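PDB 4MNN: glutaredoxin related protein, which probably catalyses thiol-disulfide exchange as an atypical protein disulfide oxidoreductase of the thioredoxin fold. Local coordinates for residues F74-R80 with E119-Q123; D146-V150 with D160-I164. All blocks are in the same frame, centred on the assembly; numbering follows the deposited sequence.

Interactions 1 and 2 join the chain at a central and a peripheral place. Interaction 1 lies about 7 Å from the centre of the chain and joins helix 71-83 to helix 114-127, thus linking the two thioredoxin-like sequence regions. Interaction 2, about 20 Å from that centre, ties the end of helix 142-147 to the segment following the edge strand 155-158. Their centres are 25 Å apart, and their nearest atoms about 12 Å, without touching. Interaction 1 is the one linked to the Cys111-Cys114 disulfide, the probable redox centre, since Cys114 begins the helix that carries residues 119-123.

Interaction 1: F74-R80 with E119-Q123; sequences FLNSLVR and EFLYQ
Ser77 and Tyr122 have the nearest CA atoms of the two segments; the axes of the short segments 74-80 and 119-123 approach to 9.8 Å, their N-to-C directions 23° apart. This is the tight part of the contact. Ser77 CB rests 3.8 Å from Tyr122 CD1, and its hydroxyl sits above one face of the ring, offset toward the rim. With chi1 at 69°, Ser77 OG lies between the backbone N and the carbonyl carbon, from where it turns back to its own helix and donates to Phe74 O at 2.6 Å. That carbonyl also takes the backbone bond from Leu78 N, so two donors grip it, while OG has a further partner in Tyr60 OH. Tyr60 also stacks its ring on Tyr122. Farther along, Tyr122 CE1 passes 4.1 Å from Phe74 N.

The looser side is polar and partly exposed. Here the bent chain of Glu119 brings OE2 within 3.2 Å of Arg80 NH1 in a salt bridge; OE2 lies close to the guanidinium plane, while NH1 meets it from above the carboxylate plane. Glu119 OE2 also receives a weak bond from Asn76 ND2 at 3.1 Å, so a single oxygen collects two donors from one helix. The amide of Gln123 stacks over one face of the guanidinium, with planes only 12° apart, and this should limit how the arginine end can turn. The Ser77-Tyr122 packing beside the Arg80-Glu119 salt bridge thus sets helix 71-83 of the first thioredoxin-like range beside helix 114-127, which starts at Cys114 of the CxxC disulfide in the second, an arrangement of the thioredoxin fold.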
ATOM      1  N   PHE A  74      -6.805  -0.352   0.307  1.00 17.79           N
ATOM      2  CA  PHE A  74      -6.008  -0.990  -0.746  1.00 17.71           C
ATOM      3  C   PHE A  74      -6.781  -1.003  -2.081  1.00 17.06           C
ATOM      4  O   PHE A  74      -6.257  -0.589  -3.119  1.00 17.51           O
ATOM      5  CB  PHE A  74      -5.635  -2.419  -0.298  1.00 18.65           C
ATOM      6  CG  PHE A  74      -4.915  -3.219  -1.356  1.00 18.87           C
ATOM      7  CD1 PHE A  74      -3.592  -2.925  -1.695  1.00 20.12           C
ATOM      8  CD2 PHE A  74      -5.559  -4.260  -2.007  1.00 18.07           C
ATOM      9  CE1 PHE A  74      -2.917  -3.675  -2.685  1.00 18.04           C
ATOM     10  CE2 PHE A  74      -4.887  -5.014  -3.005  1.00 19.04           C
ATOM     11  CZ  PHE A  74      -3.568  -4.706  -3.331  1.00 18.23           C
ATOM     12  N   LEU A  75      -8.034  -1.444  -2.049  1.00 15.03           N
ATOM     13  CA  LEU A  75      -8.863  -1.449  -3.250  1.00 17.49           C
ATOM     14  C   LEU A  75      -9.065  -0.034  -3.762  1.00 16.02           C
ATOM     15  O   LEU A  75      -9.059   0.197  -4.966  1.00 17.45           O
ATOM     16  CB  LEU A  75     -10.242  -2.073  -2.965  1.00 16.06           C
ATOM     17  CG  LEU A  75     -10.190  -3.572  -2.712  1.00 20.87           C
ATOM     18  CD1 LEU A  75     -11.543  -4.049  -2.285  1.00 19.65           C
ATOM     19  CD2 LEU A  75      -9.680  -4.285  -3.969  1.00 17.46           C
ATOM     20  N   ASN A  76      -9.262   0.920  -2.862  1.00 16.86           N
ATOM     21  CA  ASN A  76      -9.425   2.296  -3.289  1.00 18.88           C
ATOM     22  C   ASN A  76      -8.187   2.791  -4.020  1.00 17.28           C
ATOM     23  O   ASN A  76      -8.284   3.578  -4.974  1.00 15.64           O
ATOM     24  CB  ASN A  76      -9.634   3.210  -2.092  1.00 24.38           C
ATOM     25  CG  ASN A  76     -11.053   3.673  -1.952  1.00 29.33           C
ATOM     26  OD1 ASN A  76     -11.979   2.914  -2.155  1.00 32.53           O
ATOM     27  ND2 ASN A  76     -11.227   4.929  -1.551  1.00 33.99           N
ATOM     28  N   SER A  77      -7.012   2.389  -3.555  1.00 14.21           N
ATOM     29  CA  SER A  77      -5.812   2.869  -4.199  1.00 14.50           C
ATOM     30  C   SER A  77      -5.718   2.311  -5.592  1.00 14.23           C
ATOM     31  O   SER A  77      -5.226   2.975  -6.497  1.00 16.22           O
ATOM     32  CB  SER A  77      -4.531   2.500  -3.424  1.00 13.70           C
ATOM     33  OG  SER A  77      -4.246   1.101  -3.458  1.00 16.83           O
ATOM     34  N   LEU A  78      -6.144   1.065  -5.784  1.00 13.86           N
ATOM     35  CA  LEU A  78      -6.071   0.490  -7.129  1.00 14.46           C
ATOM     36  C   LEU A  78      -6.907   1.318  -8.118  1.00 15.98           C
ATOM     37  O   LEU A  78      -6.483   1.607  -9.246  1.00 13.72           O
ATOM     38  CB  LEU A  78      -6.609  -0.943  -7.091  1.00 14.93           C
ATOM     39  CG  LEU A  78      -5.604  -2.119  -6.962  1.00 20.95           C
ATOM     40  CD1 LEU A  78      -4.329  -1.731  -6.335  1.00 15.17           C
ATOM     41  CD2 LEU A  78      -6.274  -3.295  -6.265  1.00 18.99           C
ATOM     42  N   VAL A  79      -8.119   1.654  -7.698  1.00 15.72           N
ATOM     43  CA  VAL A  79      -9.007   2.428  -8.565  1.00 16.56           C
ATOM     44  C   VAL A  79      -8.435   3.820  -8.829  1.00 17.54           C
ATOM     45  O   VAL A  79      -8.457   4.296  -9.959  1.00 17.88           O
ATOM     46  CB  VAL A  79     -10.401   2.536  -7.910  1.00 18.53           C
ATOM     47  CG1 VAL A  79     -11.330   3.456  -8.751  1.00 21.05           C
ATOM     48  CG2 VAL A  79     -10.987   1.130  -7.743  1.00 18.52           C
ATOM     49  N   ARG A  80      -7.928   4.484  -7.788  1.00 17.96           N
ATOM     50  CA  ARG A  80      -7.381   5.835  -7.962  1.00 17.75           C
ATOM     51  C   ARG A  80      -6.180   5.834  -8.895  1.00 18.43           C
ATOM     52  O   ARG A  80      -6.071   6.679  -9.787  1.00 18.43           O
ATOM     53  CB  ARG A  80      -6.985   6.448  -6.610  1.00 18.05           C
ATOM     54  CG  ARG A  80      -8.129   6.739  -5.649  1.00 21.19           C
ATOM     55  CD  ARG A  80      -7.779   7.952  -4.736  1.00 23.64           C
ATOM     56  NE  ARG A  80      -8.949   8.333  -3.954  1.00 26.53           N
ATOM     57  CZ  ARG A  80      -9.204   7.903  -2.721  1.00 27.78           C
ATOM     58  NH1 ARG A  80      -8.351   7.077  -2.103  1.00 26.04           N
ATOM     59  NH2 ARG A  80     -10.346   8.251  -2.129  1.00 28.58           N
ATOM     60  N   GLU A 119      -4.359   5.389   3.324  1.00 17.11           N
ATOM     61  CA  GLU A 119      -5.042   6.032   2.193  1.00 16.63           C
ATOM     62  C   GLU A 119      -4.376   7.331   1.768  1.00 15.25           C
ATOM     63  O   GLU A 119      -4.222   7.629   0.577  1.00 16.12           O
ATOM     64  CB  GLU A 119      -6.490   6.284   2.579  1.00 20.50           C
ATOM     65  CG  GLU A 119      -7.349   6.787   1.424  1.00 22.75           C
ATOM     66  CD  GLU A 119      -8.714   6.110   1.413  1.00 26.80           C
ATOM     67  OE1 GLU A 119      -9.531   6.359   2.340  1.00 26.67           O
ATOM     68  OE2 GLU A 119      -8.960   5.323   0.478  1.00 25.70           O
ATOM     69  N   PHE A 120      -3.973   8.105   2.766  1.00 16.07           N
ATOM     70  CA  PHE A 120      -3.315   9.385   2.568  1.00 16.14           C
ATOM     71  C   PHE A 120      -1.967   9.134   1.864  1.00 15.29           C
ATOM     72  O   PHE A 120      -1.680   9.729   0.821  1.00 14.06           O
ATOM     73  CB  PHE A 120      -3.110  10.060   3.934  1.00 17.07           C
ATOM     74  CG  PHE A 120      -2.365  11.366   3.865  1.00 21.48           C
ATOM     75  CD1 PHE A 120      -3.017  12.535   3.483  1.00 21.20           C
ATOM     76  CD2 PHE A 120      -1.017  11.428   4.209  1.00 23.54           C
ATOM     77  CE1 PHE A 120      -2.333  13.770   3.446  1.00 23.06           C
ATOM     78  CE2 PHE A 120      -0.319  12.639   4.176  1.00 24.37           C
ATOM     79  CZ  PHE A 120      -0.981  13.817   3.795  1.00 23.09           C
ATOM     80  N   LEU A 121      -1.176   8.196   2.381  1.00 14.02           N
ATOM     81  CA  LEU A 121       0.125   7.934   1.757  1.00 13.52           C
ATOM     82  C   LEU A 121       0.023   7.283   0.384  1.00 14.40           C
ATOM     83  O   LEU A 121       0.866   7.545  -0.472  1.00 16.75           O
ATOM     84  CB  LEU A 121       1.013   7.100   2.698  1.00 12.95           C
ATOM     85  CG  LEU A 121       1.424   7.880   3.948  1.00 12.13           C
ATOM     86  CD1 LEU A 121       2.229   6.945   4.904  1.00 13.23           C
ATOM     87  CD2 LEU A 121       2.303   9.117   3.548  1.00 13.12           C
ATOM     88  N   TYR A 122      -1.014   6.473   0.147  1.00 14.40           N
ATOM     89  CA  TYR A 122      -1.180   5.852  -1.184  1.00 14.53           C
ATOM     90  C   TYR A 122      -1.339   6.981  -2.188  1.00 14.72           C
ATOM     91  O   TYR A 122      -0.828   6.908  -3.311  1.00 14.96           O
ATOM     92  CB  TYR A 122      -2.421   4.972  -1.252  1.00 14.66           C
ATOM     93  CG  TYR A 122      -2.298   3.665  -0.511  1.00 14.78           C
ATOM     94  CD1 TYR A 122      -3.418   3.092   0.116  1.00 15.23           C
ATOM     95  CD2 TYR A 122      -1.070   2.978  -0.463  1.00 16.14           C
ATOM     96  CE1 TYR A 122      -3.326   1.850   0.775  1.00 14.72           C
ATOM     97  CE2 TYR A 122      -0.955   1.728   0.199  1.00 15.97           C
ATOM     98  CZ  TYR A 122      -2.097   1.176   0.805  1.00 16.00           C
ATOM     99  OH  TYR A 122      -2.041  -0.059   1.400  1.00 16.94           O
ATOM    100  N   GLN A 123      -2.044   8.034  -1.787  1.00 15.00           N
ATOM    101  CA  GLN A 123      -2.237   9.156  -2.703  1.00 16.55           C
ATOM    102  C   GLN A 123      -0.947   9.943  -2.880  1.00 16.35           C
ATOM    103  O   GLN A 123      -0.669  10.422  -3.966  1.00 17.60           O
ATOM    104  CB  GLN A 123      -3.375  10.032  -2.217  1.00 19.21           C
ATOM    105  CG  GLN A 123      -4.705   9.285  -2.373  1.00 21.53           C
ATOM    106  CD  GLN A 123      -5.855  10.057  -1.827  1.00 24.88           C
ATOM    107  OE1 GLN A 123      -6.211   9.921  -0.659  1.00 28.34           O
ATOM    108  NE2 GLN A 123      -6.449  10.896  -2.666  1.00 27.36           N
TER

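Interaction 2: D146-V150 with D160-I164; sequences DKYRV and DKVEI
Tyr148, in the Schellman motif that ends helix 142-147, reaches across to Asp160 and Val162; Val150 N is bonded to Arg145 O and Arg149 N, of the positive-phi C-prime residue, to Asp146 O. From Tyr148 CB the ring leaves with CG anti to the carbonyl carbon (chi1 -64°), which sends it along the segment 160-164. Tyr148 CD2 touches Val162 CG2 at 4.1 Å. Next, Tyr148 CE2 brings the ring edge to Asp160 O, which lies in the ring plane 3.7 Å away. At the tip, Tyr148 OH donates to Asp160 OD1 in a very short bond, modelled at 2.5 Å, a length that is doubtful; ring and carboxylate planes are 36° apart. Lys104, from strand 101-107, bonds to the same hydroxyl and forms a salt bridge with OD1, while Lys147 CG lies over one ring face. A phenylalanine in place of Tyr148 would probably keep the packing on Val162 but leave Asp160 OD1 and Lys104 without their shared hydroxyl partner. Val162 CG2 also packs on Tyr148 CA, at 3.8 Å. Toward the exposed side, the extended arginine chain crosses two aliphatic residues roughly at right angles: Arg149 CD lies 3.8 Å from Val162 CG1 and 3.7 Å from Ile164 CD1.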
ATOM      1  N   ASP A 146      10.737  -3.746  14.972  1.00 17.76           N
ATOM      2  CA  ASP A 146      11.686  -3.480  16.044  1.00 18.28           C
ATOM      3  C   ASP A 146      12.893  -2.673  15.616  1.00 17.56           C
ATOM      4  O   ASP A 146      13.429  -1.882  16.396  1.00 18.48           O
ATOM      5  CB  ASP A 146      12.073  -4.791  16.726  1.00 20.64           C
ATOM      6  CG  ASP A 146      10.928  -5.363  17.534  1.00 23.46           C
ATOM      7  OD1 ASP A 146      10.095  -4.555  18.018  1.00 26.76           O
ATOM      8  OD2 ASP A 146      10.844  -6.606  17.701  1.00 25.66           O
ATOM      9  N   LYS A 147      13.288  -2.826  14.362  1.00 17.95           N
ATOM     10  CA  LYS A 147      14.423  -2.105  13.835  1.00 17.63           C
ATOM     11  C   LYS A 147      14.153  -0.605  13.943  1.00 18.62           C
ATOM     12  O   LYS A 147      15.056   0.200  14.268  1.00 16.45           O
ATOM     13  CB  LYS A 147      14.632  -2.489  12.371  1.00 19.09           C
ATOM     14  CG  LYS A 147      15.722  -1.679  11.683  1.00 23.74           C
ATOM     15  CD  LYS A 147      15.988  -2.172  10.264  1.00 27.00           C
ATOM     16  CE  LYS A 147      17.034  -1.282   9.579  1.00 28.65           C
ATOM     17  NZ  LYS A 147      17.182  -1.644   8.139  1.00 30.85           N
ATOM     18  N   TYR A 148      12.895  -0.240  13.668  1.00 16.52           N
ATOM     19  CA  TYR A 148      12.500   1.163  13.725  1.00 16.26           C
ATOM     20  C   TYR A 148      11.843   1.561  15.045  1.00 16.82           C
ATOM     21  O   TYR A 148      11.285   2.666  15.178  1.00 18.34           O
ATOM     22  CB  TYR A 148      11.623   1.512  12.501  1.00 17.26           C
ATOM     23  CG  TYR A 148      12.398   1.380  11.205  1.00 17.30           C
ATOM     24  CD1 TYR A 148      12.270   0.238  10.415  1.00 18.95           C
ATOM     25  CD2 TYR A 148      13.337   2.342  10.824  1.00 18.16           C
ATOM     26  CE1 TYR A 148      13.051   0.053   9.281  1.00 21.63           C
ATOM     27  CE2 TYR A 148      14.135   2.165   9.676  1.00 19.25           C
ATOM     28  CZ  TYR A 148      13.977   1.015   8.917  1.00 19.30           C
ATOM     29  OH  TYR A 148      14.733   0.794   7.769  1.00 23.32           O
ATOM     30  N   ARG A 149      11.944   0.676  16.043  1.00 17.18           N
ATOM     31  CA  ARG A 149      11.439   0.962  17.386  1.00 18.44           C
ATOM     32  C   ARG A 149       9.962   1.335  17.457  1.00 17.18           C
ATOM     33  O   ARG A 149       9.527   2.196  18.234  1.00 18.40           O
ATOM     34  CB  ARG A 149      12.298   2.074  18.019  1.00 21.96           C
ATOM     35  CG  ARG A 149      13.800   1.732  18.114  1.00 26.11           C
ATOM     36  CD  ARG A 149      14.500   2.829  18.940  1.00 32.16           C
ATOM     37  NE  ARG A 149      15.861   2.530  19.379  1.00 39.75           N
ATOM     38  CZ  ARG A 149      16.793   1.902  18.664  1.00 43.87           C
ATOM     39  NH1 ARG A 149      16.534   1.463  17.430  1.00 46.71           N
ATOM     40  NH2 ARG A 149      18.011   1.735  19.179  1.00 44.90           N
ATOM     41  N   VAL A 150       9.187   0.633  16.656  1.00 17.62           N
ATOM     42  CA  VAL A 150       7.751   0.845  16.587  1.00 15.52           C
ATOM     43  C   VAL A 150       7.024   0.089  17.704  1.00 16.29           C
ATOM     44  O   VAL A 150       7.286  -1.094  17.933  1.00 15.66           O
ATOM     45  CB  VAL A 150       7.234   0.378  15.187  1.00 15.73           C
ATOM     46  CG1 VAL A 150       5.665   0.539  15.075  1.00 15.02           C
ATOM     47  CG2 VAL A 150       7.976   1.187  14.080  1.00 16.71           C
ATOM     48  N   ASP A 160      14.447   6.343   6.725  1.00 21.50           N
ATOM     49  CA  ASP A 160      14.942   5.310   7.663  1.00 23.96           C
ATOM     50  C   ASP A 160      15.454   5.880   8.981  1.00 25.80           C
ATOM     51  O   ASP A 160      16.242   5.239   9.686  1.00 25.50           O
ATOM     52  CB  ASP A 160      16.065   4.483   7.018  1.00 26.26           C
ATOM     53  CG  ASP A 160      15.584   3.668   5.849  1.00 27.74           C
ATOM     54  OD1 ASP A 160      15.012   2.589   6.065  1.00 29.70           O
ATOM     55  OD2 ASP A 160      15.751   4.110   4.694  1.00 30.11           O
ATOM     56  N   LYS A 161      14.971   7.058   9.350  1.00 24.73           N
ATOM     57  CA  LYS A 161      15.443   7.725  10.566  1.00 26.35           C
ATOM     58  C   LYS A 161      14.515   7.483  11.759  1.00 24.78           C
ATOM     59  O   LYS A 161      13.321   7.753  11.679  1.00 24.19           O
ATOM     60  CB  LYS A 161      15.523   9.222  10.297  1.00 28.94           C
ATOM     61  CG  LYS A 161      16.653   9.975  10.972  1.00 34.84           C
ATOM     62  CD  LYS A 161      16.565   9.950  12.467  1.00 36.57           C
ATOM     63  CE  LYS A 161      17.525  10.970  13.085  1.00 38.88           C
ATOM     64  NZ  LYS A 161      17.338  11.038  14.567  1.00 41.91           N
ATOM     65  N   VAL A 162      15.061   6.972  12.854  1.00 22.14           N
ATOM     66  CA  VAL A 162      14.255   6.760  14.054  1.00 22.03           C
ATOM     67  C   VAL A 162      14.456   8.053  14.838  1.00 23.22           C
ATOM     68  O   VAL A 162      15.595   8.402  15.191  1.00 23.24           O
ATOM     69  CB  VAL A 162      14.771   5.560  14.912  1.00 22.00           C
ATOM     70  CG1 VAL A 162      14.048   5.522  16.271  1.00 21.23           C
ATOM     71  CG2 VAL A 162      14.547   4.290  14.191  1.00 19.31           C
ATOM     72  N   GLU A 163      13.368   8.782  15.078  1.00 22.20           N
ATOM     73  CA  GLU A 163      13.432  10.051  15.789  1.00 24.79           C
ATOM     74  C   GLU A 163      13.221   9.713  17.265  1.00 26.06           C
ATOM     75  O   GLU A 163      12.177   9.183  17.630  1.00 25.45           O
ATOM     76  CB  GLU A 163      12.317  11.004  15.309  1.00 26.25           C
ATOM     77  CG  GLU A 163      12.407  11.489  13.829  1.00 26.16           C
ATOM     78  CD  GLU A 163      13.663  12.323  13.545  1.00 29.44           C
ATOM     79  OE1 GLU A 163      14.234  12.883  14.504  1.00 28.30           O
ATOM     80  OE2 GLU A 163      14.076  12.432  12.365  1.00 29.40           O
ATOM     81  N   ILE A 164      14.215  10.014  18.097  1.00 27.94           N
ATOM     82  CA  ILE A 164      14.136   9.736  19.534  1.00 30.59           C
ATOM     83  C   ILE A 164      14.160  11.079  20.262  1.00 32.44           C
ATOM     84  O   ILE A 164      15.083  11.869  20.069  1.00 32.09           O
ATOM     85  CB  ILE A 164      15.365   8.910  20.034  1.00 32.14           C
ATOM     86  CG1 ILE A 164      15.599   7.688  19.142  1.00 34.06           C
ATOM     87  CG2 ILE A 164      15.139   8.458  21.500  1.00 30.97           C
ATOM     88  CD1 ILE A 164      14.757   6.518  19.480  1.00 36.73           C
TER
HETATM   89  O   HOH W   1      17.823   0.541   5.717  1.00 50.05           O